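Long-range contacts in TNSA endonuclease (Escherichia coli, PDB 1F1Z), which carries out the 5' DNA strand breakage of Tn7 transposition, forming the transposase together with TnsB and using a restriction-endonuclease-like fold: residues S41-R46 and L59-L64; T52-H57 and I79-P84; N209-C214 and K227-I232. All blocks are in the same frame, centred on the assembly; numbering follows the deposited sequence.

Contact 1: residues S41-R46 and L59-L64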
loop_
_atom_site.group_PDB
_atom_site.type_symbol
_atom_site.label_atom_id
_atom_site.label_comp_id
_atom_site.label_asym_id
_atom_site.label_seq_id
_atom_site.Cartn_x
_atom_site.Cartn_y
_atom_site.Cartn_z
ATOM N N SER A 41 -2.491 3.336 17.932
ATOM C CA SER A 41 -3.361 2.211 17.603
ATOM C C SER A 41 -3.313 2.010 16.080
ATOM O O SER A 41 -3.765 0.979 15.564
ATOM C CB SER A 41 -4.801 2.503 18.058
ATOM O OG SER A 41 -4.869 2.721 19.463
ATOM N N GLY A 42 -2.769 3.014 15.382
ATOM C CA GLY A 42 -2.645 2.976 13.935
ATOM C C GLY A 42 -2.133 1.631 13.461
ATOM O O GLY A 42 -0.986 1.265 13.728
ATOM N N ARG A 43 -3.012 0.862 12.824
ATOM C CA ARG A 43 -2.656 -0.456 12.326
ATOM C C ARG A 43 -1.806 -0.343 11.063
ATOM O O ARG A 43 -2.003 0.558 10.243
ATOM C CB ARG A 43 -3.923 -1.277 12.066
ATOM C CG ARG A 43 -3.667 -2.674 11.515
ATOM C CD ARG A 43 -4.882 -3.578 11.675
ATOM N NE ARG A 43 -6.114 -2.969 11.179
ATOM C CZ ARG A 43 -7.073 -3.636 10.541
ATOM N NH1 ARG A 43 -6.938 -4.940 10.320
ATOM N NH2 ARG A 43 -8.168 -3.005 10.132
ATOM N N SER A 44 -0.834 -1.240 10.948
ATOM C CA SER A 44 0.068 -1.294 9.805
ATOM C C SER A 44 -0.290 -2.501 8.933
ATOM O O SER A 44 -0.961 -3.430 9.391
ATOM C CB SER A 44 1.513 -1.405 10.292
ATOM O OG SER A 44 1.626 -2.344 11.351
ATOM N N HIS A 45 0.183 -2.503 7.694
ATOM C CA HIS A 45 -0.117 -3.581 6.764
ATOM C C HIS A 45 1.058 -3.934 5.880
ATOM O O HIS A 45 1.815 -3.063 5.453
ATOM C CB HIS A 45 -1.261 -3.175 5.841
ATOM C CG HIS A 45 -2.511 -2.808 6.562
ATOM N ND1 HIS A 45 -3.498 -3.725 6.853
ATOM C CD2 HIS A 45 -2.940 -1.622 7.055
ATOM C CE1 HIS A 45 -4.481 -3.122 7.497
ATOM N NE2 HIS A 45 -4.168 -1.845 7.632
ATOM N N ARG A 46 1.191 -5.223 5.593
ATOM C CA ARG A 46 2.232 -5.726 4.711
ATOM C C ARG A 46 1.434 -6.449 3.638
ATOM O O ARG A 46 0.889 -7.524 3.881
ATOM C CB ARG A 46 3.168 -6.692 5.438
ATOM C CG ARG A 46 3.936 -6.062 6.590
ATOM C CD ARG A 46 5.058 -6.956 7.058
ATOM N NE ARG A 46 6.161 -6.984 6.099
ATOM C CZ ARG A 46 6.706 -8.088 5.595
ATOM N NH1 ARG A 46 6.250 -9.288 5.948
ATOM N NH2 ARG A 46 7.722 -7.986 4.742
ATOM N N LEU A 59 1.478 2.173 6.965
ATOM C CA LEU A 59 1.366 2.450 8.388
ATOM C C LEU A 59 -0.007 2.822 8.952
ATOM O O LEU A 59 -0.118 3.175 10.130
ATOM C CB LEU A 59 2.411 3.487 8.773
ATOM C CG LEU A 59 3.804 3.136 8.240
ATOM C CD1 LEU A 59 4.819 4.183 8.666
ATOM C CD2 LEU A 59 4.226 1.764 8.745
ATOM N N SER A 60 -1.045 2.741 8.125
ATOM C CA SER A 60 -2.403 3.041 8.574
ATOM C C SER A 60 -3.399 2.474 7.568
ATOM O O SER A 60 -3.034 2.149 6.429
ATOM C CB SER A 60 -2.622 4.551 8.727
ATOM O OG SER A 60 -2.545 5.214 7.476
ATOM N N ASP A 61 -4.656 2.364 7.984
ATOM C CA ASP A 61 -5.711 1.851 7.116
ATOM C C ASP A 61 -5.902 2.801 5.937
ATOM O O ASP A 61 -6.205 2.377 4.824
ATOM C CB ASP A 61 -7.034 1.721 7.884
ATOM C CG ASP A 61 -6.950 0.757 9.071
ATOM O OD1 ASP A 61 -7.927 0.693 9.852
ATOM O OD2 ASP A 61 -5.923 0.064 9.228
ATOM N N LEU A 62 -5.683 4.086 6.186
ATOM C CA LEU A 62 -5.829 5.115 5.169
ATOM C C LEU A 62 -4.772 4.907 4.066
ATOM O O LEU A 62 -5.081 4.981 2.872
ATOM C CB LEU A 62 -5.691 6.491 5.823
ATOM C CG LEU A 62 -6.380 7.667 5.135
ATOM C CD1 LEU A 62 -7.693 7.210 4.558
ATOM C CD2 LEU A 62 -6.598 8.806 6.133
ATOM N N GLU A 63 -3.532 4.633 4.473
ATOM C CA GLU A 63 -2.463 4.395 3.515
ATOM C C GLU A 63 -2.747 3.117 2.727
ATOM O O GLU A 63 -2.408 3.010 1.547
ATOM C CB GLU A 63 -1.129 4.265 4.229
ATOM C CG GLU A 63 -0.588 5.572 4.763
ATOM C CD GLU A 63 0.776 5.409 5.408
ATOM O OE1 GLU A 63 1.493 4.444 5.069
ATOM O OE2 GLU A 63 1.131 6.247 6.261
ATOM N N LEU A 64 -3.351 2.137 3.396
ATOM C CA LEU A 64 -3.698 0.862 2.774
ATOM C C LEU A 64 -4.693 1.170 1.657
ATOM O O LEU A 64 -4.540 0.721 0.526
ATOM C CB LEU A 64 -4.365 -0.065 3.803
ATOM C CG LEU A 64 -4.312 -1.602 3.725
ATOM C CD1 LEU A 64 -5.563 -2.153 4.384
ATOM C CD2 LEU A 64 -4.229 -2.121 2.304
#
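His-45 gives its NE2 hydrogen to Asp-61 OD2 in a nearly straight bond (3.0 Å, 171°). The oxygen lies close to the imidazole plane, while the nitrogen meets OD2 on its anti side, tilted about 31° out of the carboxylate plane. Asp-61 OD2 also forms a long salt bridge with Arg-43 NE (3.6 Å), a guanidinium held more firmly through NH1 by the carbonyl of Tyr-180. The nearby arginine probably helps keep the aspartate ionised. With CG anti to the backbone N (chi1 -153°), Leu-64 sends CD1 over the centre of the imidazole, a CH-pi contact 3.5 Å from CD1 to the His-45 ring centroid. Where the backbones meet, Ser-60 CA approaches Arg-43 O at 3.0 Å in a CA-H...O contact. Ser-60 also N-caps the following helix, its OG accepting from Glu-63 N at 3.2 Å. Glu-63 takes Leu-59 N on OE1 (3.0 Å), from above its carboxylate plane, and Gln-82 NE2 on the same oxygen. The contact sets the start of helix 61-72, which carries active-site Glu-63, beside the hairpin of strands 45-48 and 55-58; Tyr-180 meets His-45 edge-to-face, and Val-131 of strand 126-131 touches Leu-62 and Glu-63.

Contact 2: residues T52-H57 and I79-P84; sequences TGRVHH and IREQFP
Four donors converge on the buried carboxylate of Glu-81, two to each oxygen, all from segment 52-57: Arg-54 NH1 and NH2, His-56 ND1 and the backbone N of His-57. The contact joins the two-stranded antiparallel sheet of 45-48 and 55-58 to the edge strand 76-84 of the mixed sheet in the restriction-endonuclease fold. Arg-54 forms an end-on, two-nitrogen salt bridge: NH1 donates to the syn lone pair of Glu-81 OE1 (2.8 Å), while NH2 meets OE2 on the syn side, somewhat out of the carboxylate plane. The arginine NE is taken by the carbonyl of Gly-26. From the opposite face of the carboxylate to NH2, His-56 ND1 donates to Glu-81 OE2 at 2.7 Å, a strongly bent bond (133°) with the oxygen tilted from the ring plane. The fourth donor, His-57 N, lies above the plane of the carboxylate, 3.1 Å from Glu-81 OE1. Glu-81 can turn its carboxylate into this group because its chain bends at chi2 (-79°). An alanine here would remove both acceptor oxygens and would probably leave the buried Arg-54 guanidinium without its counter-charge and the His-57 amide without this acceptor. Arg-54 NH1 lies over the centre of the His-56 ring, the two planes tilted against each other, and His-56 NE2 is hydrogen-bonded to Thr-52 OG1 (2.6 Å). At the corner of the chain, Gln-82 NE2, besides its bond to Glu-63, donates to His-57 O at 3.2 Å.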
loop_
_atom_site.group_PDB
_atom_site.type_symbol
_atom_site.label_atom_id
_atom_site.label_comp_id
_atom_site.label_asym_id
_atom_site.label_seq_id
_atom_site.Cartn_x
_atom_site.Cartn_y
_atom_site.Cartn_z
ATOM N N THR A 52 5.108 -4.643 -8.380
ATOM C CA THR A 52 6.478 -4.637 -7.879
ATOM C C THR A 52 7.012 -6.005 -7.510
ATOM O O THR A 52 8.216 -6.176 -7.326
ATOM C CB THR A 52 6.608 -3.748 -6.640
ATOM O OG1 THR A 52 5.885 -4.346 -5.557
ATOM C CG2 THR A 52 6.039 -2.353 -6.912
ATOM N N GLY A 53 6.111 -6.957 -7.322
ATOM C CA GLY A 53 6.534 -8.285 -6.953
ATOM C C GLY A 53 7.053 -8.351 -5.533
ATOM O O GLY A 53 7.714 -9.320 -5.180
ATOM N N ARG A 54 6.765 -7.346 -4.707
ATOM C CA ARG A 54 7.235 -7.360 -3.316
ATOM C C ARG A 54 6.128 -6.998 -2.330
ATOM O O ARG A 54 5.019 -6.652 -2.730
ATOM C CB ARG A 54 8.433 -6.413 -3.123
ATOM C CG ARG A 54 8.145 -4.923 -3.341
ATOM C CD ARG A 54 9.311 -4.021 -2.905
ATOM N NE ARG A 54 9.027 -2.612 -3.165
ATOM C CZ ARG A 54 8.314 -1.829 -2.360
ATOM N NH1 ARG A 54 7.814 -2.308 -1.229
ATOM N NH2 ARG A 54 8.044 -0.582 -2.712
ATOM N N VAL A 55 6.426 -7.118 -1.043
ATOM C CA VAL A 55 5.474 -6.784 0.008
ATOM C C VAL A 55 5.751 -5.337 0.487
ATOM O O VAL A 55 6.895 -4.970 0.775
ATOM C CB VAL A 55 5.562 -7.802 1.165
ATOM C CG1 VAL A 55 6.961 -7.834 1.749
ATOM C CG2 VAL A 55 4.557 -7.471 2.230
ATOM N N HIS A 56 4.708 -4.514 0.532
ATOM C CA HIS A 56 4.825 -3.109 0.910
ATOM C C HIS A 56 4.421 -2.836 2.356
ATOM O O HIS A 56 3.569 -3.535 2.900
ATOM C CB HIS A 56 3.963 -2.260 -0.029
ATOM C CG HIS A 56 4.320 -2.414 -1.474
ATOM N ND1 HIS A 56 4.705 -1.353 -2.268
ATOM C CD2 HIS A 56 4.364 -3.509 -2.269
ATOM C CE1 HIS A 56 4.978 -1.787 -3.484
ATOM N NE2 HIS A 56 4.776 -3.093 -3.512
ATOM N N HIS A 57 5.013 -1.809 2.967
ATOM C CA HIS A 57 4.705 -1.448 4.353
ATOM C C HIS A 57 3.849 -0.201 4.426
ATOM O O HIS A 57 4.292 0.886 4.073
ATOM C CB HIS A 57 5.985 -1.216 5.135
ATOM C CG HIS A 57 6.890 -2.404 5.169
ATOM N ND1 HIS A 57 7.555 -2.865 4.053
ATOM C CD2 HIS A 57 7.251 -3.222 6.187
ATOM C CE1 HIS A 57 8.292 -3.914 4.382
ATOM N NE2 HIS A 57 8.125 -4.149 5.672
ATOM N N ILE A 79 5.435 1.610 -7.149
ATOM C CA ILE A 79 4.941 2.250 -5.951
ATOM C C ILE A 79 6.051 2.113 -4.918
ATOM O O ILE A 79 6.377 1.006 -4.476
ATOM C CB ILE A 79 3.659 1.561 -5.437
ATOM C CG1 ILE A 79 2.558 1.630 -6.494
ATOM C CG2 ILE A 79 3.159 2.242 -4.189
ATOM C CD1 ILE A 79 1.377 0.752 -6.185
ATOM N N ARG A 80 6.693 3.232 -4.609
ATOM C CA ARG A 80 7.759 3.241 -3.633
ATOM C C ARG A 80 7.254 4.008 -2.419
ATOM O O ARG A 80 7.291 5.236 -2.378
ATOM C CB ARG A 80 9.005 3.862 -4.249
ATOM C CG ARG A 80 9.652 2.935 -5.245
ATOM C CD ARG A 80 10.868 3.542 -5.876
ATOM N NE ARG A 80 10.525 4.494 -6.924
ATOM C CZ ARG A 80 11.373 5.389 -7.407
ATOM N NH1 ARG A 80 12.603 5.448 -6.929
ATOM N NH2 ARG A 80 10.993 6.223 -8.365
ATOM N N GLU A 81 6.742 3.254 -1.454
ATOM C CA GLU A 81 6.164 3.814 -0.242
ATOM C C GLU A 81 7.218 4.282 0.773
ATOM O O GLU A 81 8.369 3.831 0.745
ATOM C CB GLU A 81 5.178 2.818 0.392
ATOM C CG GLU A 81 5.807 1.618 1.100
ATOM C CD GLU A 81 6.261 0.503 0.174
ATOM O OE1 GLU A 81 6.731 -0.527 0.692
ATOM O OE2 GLU A 81 6.142 0.631 -1.058
ATOM N N GLN A 82 6.798 5.167 1.679
ATOM C CA GLN A 82 7.671 5.739 2.706
ATOM C C GLN A 82 8.998 6.190 2.078
ATOM O O GLN A 82 10.074 5.804 2.520
ATOM C CB GLN A 82 7.920 4.730 3.827
ATOM C CG GLN A 82 6.718 3.858 4.177
ATOM C CD GLN A 82 5.495 4.641 4.640
ATOM O OE1 GLN A 82 5.594 5.753 5.154
ATOM N NE2 GLN A 82 4.333 4.040 4.482
ATOM N N PHE A 83 8.898 7.008 1.036
ATOM C CA PHE A 83 10.054 7.513 0.313
ATOM C C PHE A 83 10.711 8.686 1.063
ATOM O O PHE A 83 10.070 9.707 1.336
ATOM C CB PHE A 83 9.623 7.948 -1.083
ATOM C CG PHE A 83 10.762 8.296 -1.982
ATOM C CD1 PHE A 83 11.379 7.311 -2.735
ATOM C CD2 PHE A 83 11.212 9.606 -2.083
ATOM C CE1 PHE A 83 12.432 7.619 -3.583
ATOM C CE2 PHE A 83 12.267 9.937 -2.928
ATOM C CZ PHE A 83 12.882 8.944 -3.683
ATOM N N PRO A 84 12.015 8.555 1.379
ATOM C CA PRO A 84 12.804 9.567 2.098
ATOM C C PRO A 84 13.160 10.797 1.274
ATOM O O PRO A 84 13.539 10.698 0.098
ATOM C CB PRO A 84 14.053 8.790 2.497
ATOM C CG PRO A 84 14.261 7.890 1.306
ATOM C CD PRO A 84 12.851 7.394 1.020
#

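Contact 3: residues N209-C214 and K227-I232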
loop_
_atom_site.group_PDB
_atom_site.type_symbol
_atom_site.label_atom_id
_atom_site.label_comp_id
_atom_site.label_asym_id
_atom_site.label_seq_id
_atom_site.Cartn_x
_atom_site.Cartn_y
_atom_site.Cartn_z
ATOM N N ASN A 209 -20.368 -15.058 -11.105
ATOM C CA ASN A 209 -20.213 -14.303 -9.868
ATOM C C ASN A 209 -19.266 -15.063 -8.935
ATOM O O ASN A 209 -19.397 -16.278 -8.750
ATOM C CB ASN A 209 -21.568 -14.098 -9.190
ATOM C CG ASN A 209 -21.444 -13.362 -7.878
ATOM O OD1 ASN A 209 -21.261 -13.972 -6.820
ATOM N ND2 ASN A 209 -21.515 -12.045 -7.938
ATOM N N ILE A 210 -18.349 -14.335 -8.312
ATOM C CA ILE A 210 -17.353 -14.923 -7.420
ATOM C C ILE A 210 -17.909 -15.740 -6.258
ATOM O O ILE A 210 -17.305 -16.736 -5.858
ATOM C CB ILE A 210 -16.365 -13.850 -6.879
ATOM C CG1 ILE A 210 -15.236 -14.522 -6.104
ATOM C CG2 ILE A 210 -17.089 -12.829 -6.008
ATOM C CD1 ILE A 210 -14.390 -15.431 -6.946
ATOM N N ILE A 211 -19.057 -15.337 -5.725
ATOM C CA ILE A 211 -19.646 -16.065 -4.606
ATOM C C ILE A 211 -20.240 -17.416 -5.033
ATOM O O ILE A 211 -20.061 -18.425 -4.338
ATOM C CB ILE A 211 -20.689 -15.203 -3.851
ATOM C CG1 ILE A 211 -20.028 -13.906 -3.372
ATOM C CG2 ILE A 211 -21.267 -15.979 -2.658
ATOM C CD1 ILE A 211 -18.795 -14.136 -2.500
ATOM N N ASN A 212 -20.910 -17.443 -6.185
ATOM C CA ASN A 212 -21.496 -18.681 -6.692
ATOM C C ASN A 212 -20.395 -19.691 -6.905
ATOM O O ASN A 212 -20.469 -20.821 -6.412
ATOM C CB ASN A 212 -22.202 -18.460 -8.026
ATOM C CG ASN A 212 -23.495 -17.716 -7.882
ATOM O OD1 ASN A 212 -23.768 -17.115 -6.842
ATOM N ND2 ASN A 212 -24.309 -17.743 -8.926
ATOM N N VAL A 213 -19.368 -19.274 -7.641
ATOM C CA VAL A 213 -18.231 -20.134 -7.935
ATOM C C VAL A 213 -17.619 -20.657 -6.634
ATOM O O VAL A 213 -17.190 -21.805 -6.557
ATOM C CB VAL A 213 -17.176 -19.390 -8.796
ATOM C CG1 VAL A 213 -16.005 -20.316 -9.138
ATOM C CG2 VAL A 213 -17.835 -18.864 -10.067
ATOM N N CYS A 214 -17.655 -19.846 -5.588
ATOM C CA CYS A 214 -17.103 -20.264 -4.311
ATOM C C CYS A 214 -17.898 -21.390 -3.675
ATOM O O CYS A 214 -17.318 -22.321 -3.099
ATOM C CB CYS A 214 -16.999 -19.077 -3.355
ATOM S SG CYS A 214 -15.531 -18.088 -3.662
ATOM N N LYS A 227 -15.574 -22.266 3.022
ATOM C CA LYS A 227 -14.137 -22.518 3.043
ATOM C C LYS A 227 -13.349 -21.770 1.970
ATOM O O LYS A 227 -12.368 -21.076 2.279
ATOM C CB LYS A 227 -13.851 -24.015 2.940
ATOM C CG LYS A 227 -12.374 -24.385 3.054
ATOM C CD LYS A 227 -11.765 -23.950 4.384
ATOM C CE LYS A 227 -10.350 -24.489 4.552
ATOM N NZ LYS A 227 -9.452 -24.058 3.446
ATOM N N THR A 228 -13.768 -21.914 0.716
ATOM C CA THR A 228 -13.082 -21.260 -0.387
ATOM C C THR A 228 -13.163 -19.740 -0.298
ATOM O O THR A 228 -12.174 -19.052 -0.549
ATOM C CB THR A 228 -13.597 -21.740 -1.758
ATOM O OG1 THR A 228 -14.707 -22.632 -1.587
ATOM C CG2 THR A 228 -12.509 -22.476 -2.492
ATOM N N LEU A 229 -14.318 -19.215 0.103
ATOM C CA LEU A 229 -14.481 -17.770 0.231
ATOM C C LEU A 229 -13.495 -17.268 1.269
ATOM O O LEU A 229 -12.869 -16.234 1.074
ATOM C CB LEU A 229 -15.915 -17.415 0.628
ATOM C CG LEU A 229 -16.419 -15.968 0.557
ATOM C CD1 LEU A 229 -16.174 -15.243 1.865
ATOM C CD2 LEU A 229 -15.793 -15.243 -0.618
ATOM N N SER A 230 -13.304 -18.045 2.332
ATOM C CA SER A 230 -12.372 -17.681 3.399
ATOM C C SER A 230 -10.945 -17.688 2.888
ATOM O O SER A 230 -10.140 -16.832 3.257
ATOM C CB SER A 230 -12.499 -18.636 4.581
ATOM O OG SER A 230 -13.813 -18.604 5.105
ATOM N N GLU A 231 -10.631 -18.650 2.031
ATOM C CA GLU A 231 -9.295 -18.732 1.472
ATOM C C GLU A 231 -9.033 -17.525 0.596
ATOM O O GLU A 231 -8.057 -16.809 0.791
ATOM C CB GLU A 231 -9.117 -20.010 0.664
ATOM C CG GLU A 231 -9.120 -21.267 1.503
ATOM C CD GLU A 231 -8.771 -22.495 0.693
ATOM O OE1 GLU A 231 -7.604 -22.931 0.755
ATOM O OE2 GLU A 231 -9.661 -23.022 -0.006
ATOM N N ILE A 232 -9.931 -17.275 -0.341
ATOM C CA ILE A 232 -9.793 -16.141 -1.243
ATOM C C ILE A 232 -9.751 -14.820 -0.471
ATOM O O ILE A 232 -8.970 -13.928 -0.804
ATOM C CB ILE A 232 -10.936 -16.124 -2.285
ATOM C CG1 ILE A 232 -10.793 -17.338 -3.207
ATOM C CG2 ILE A 232 -10.926 -14.819 -3.092
ATOM C CD1 ILE A 232 -11.979 -17.572 -4.104
#
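Apolar packing between Cys-214 and Ile-232 lies at the middle of this contact, with Cys-214 SG 3.6 Å from Ile-232 CD1. The sulfur stands anti to its own carbonyl carbon (chi1 -81°), which carries it across to the facing helix, where Cys-214 SG also lies 4.0 Å from Leu-229 CA. Two purely aliphatic pairs extend the packing. Ile-211 CD1 meets Leu-229 CD2 at 3.7 Å, methyl against methyl, the two side chains crossing at a slant; the isoleucine brings that methyl nearer the partner helix than its CB direction alone would suggest. More loosely, Ile-210 CD1 and Ile-232 CD1 approach to 4.3 Å.

The two helices pack within the C-terminal region, whose sequence family belongs to the helix-turn-helix clan. The axes of the short segments 210-214 and 227-232 run at 127° to each other, approaching to 9.4 Å, and the backbones are nearest where Cys-214 faces Thr-228. Around them, Leu-202 of helix 195-204 touches Ile-210, Leu-198 of the same helix touches Thr-228, and Phe-249 touches Ile-232.

Among polar groups, Thr-228 lies beside the apolar patch: its OG1 is 3.0 Å from Cys-214 O and is hydrogen-bonded to Asp-218 OD1. Other polar interactions stay within each helix. At the start of helix 210-221, Asn-209 is the N-cap: its OD1 accepts from Ile-211 N at 2.8 Å, the donor standing above the carbonyl plane, while ND2 is held by the carbonyl of Arg-250. Within the second helix, Lys-227 NZ forms a salt bridge with Glu-231 OE1 (3.5 Å), one turn along.

In the fold
From the N terminus, the chain enters contact 1 in the loop leading into strand 45-48, turns through contact 2's first segment into strand 55-58, and returns to contact 1 at the start of helix 61-72, closing a loop around the hairpin. Contact 2 closes later, after that helix, when strand 76-84 reaches back to the hairpin. The two contacts therefore cross, and they touch through Glu-63 and Gln-82. Together they tie the hairpin to the helix and to the edge of the mixed sheet beside the magnesium site. Contact 3 follows in series, closing the short connection between the successive helices 210-221 and 227-237, its centre about 26 Å from that of contact 1.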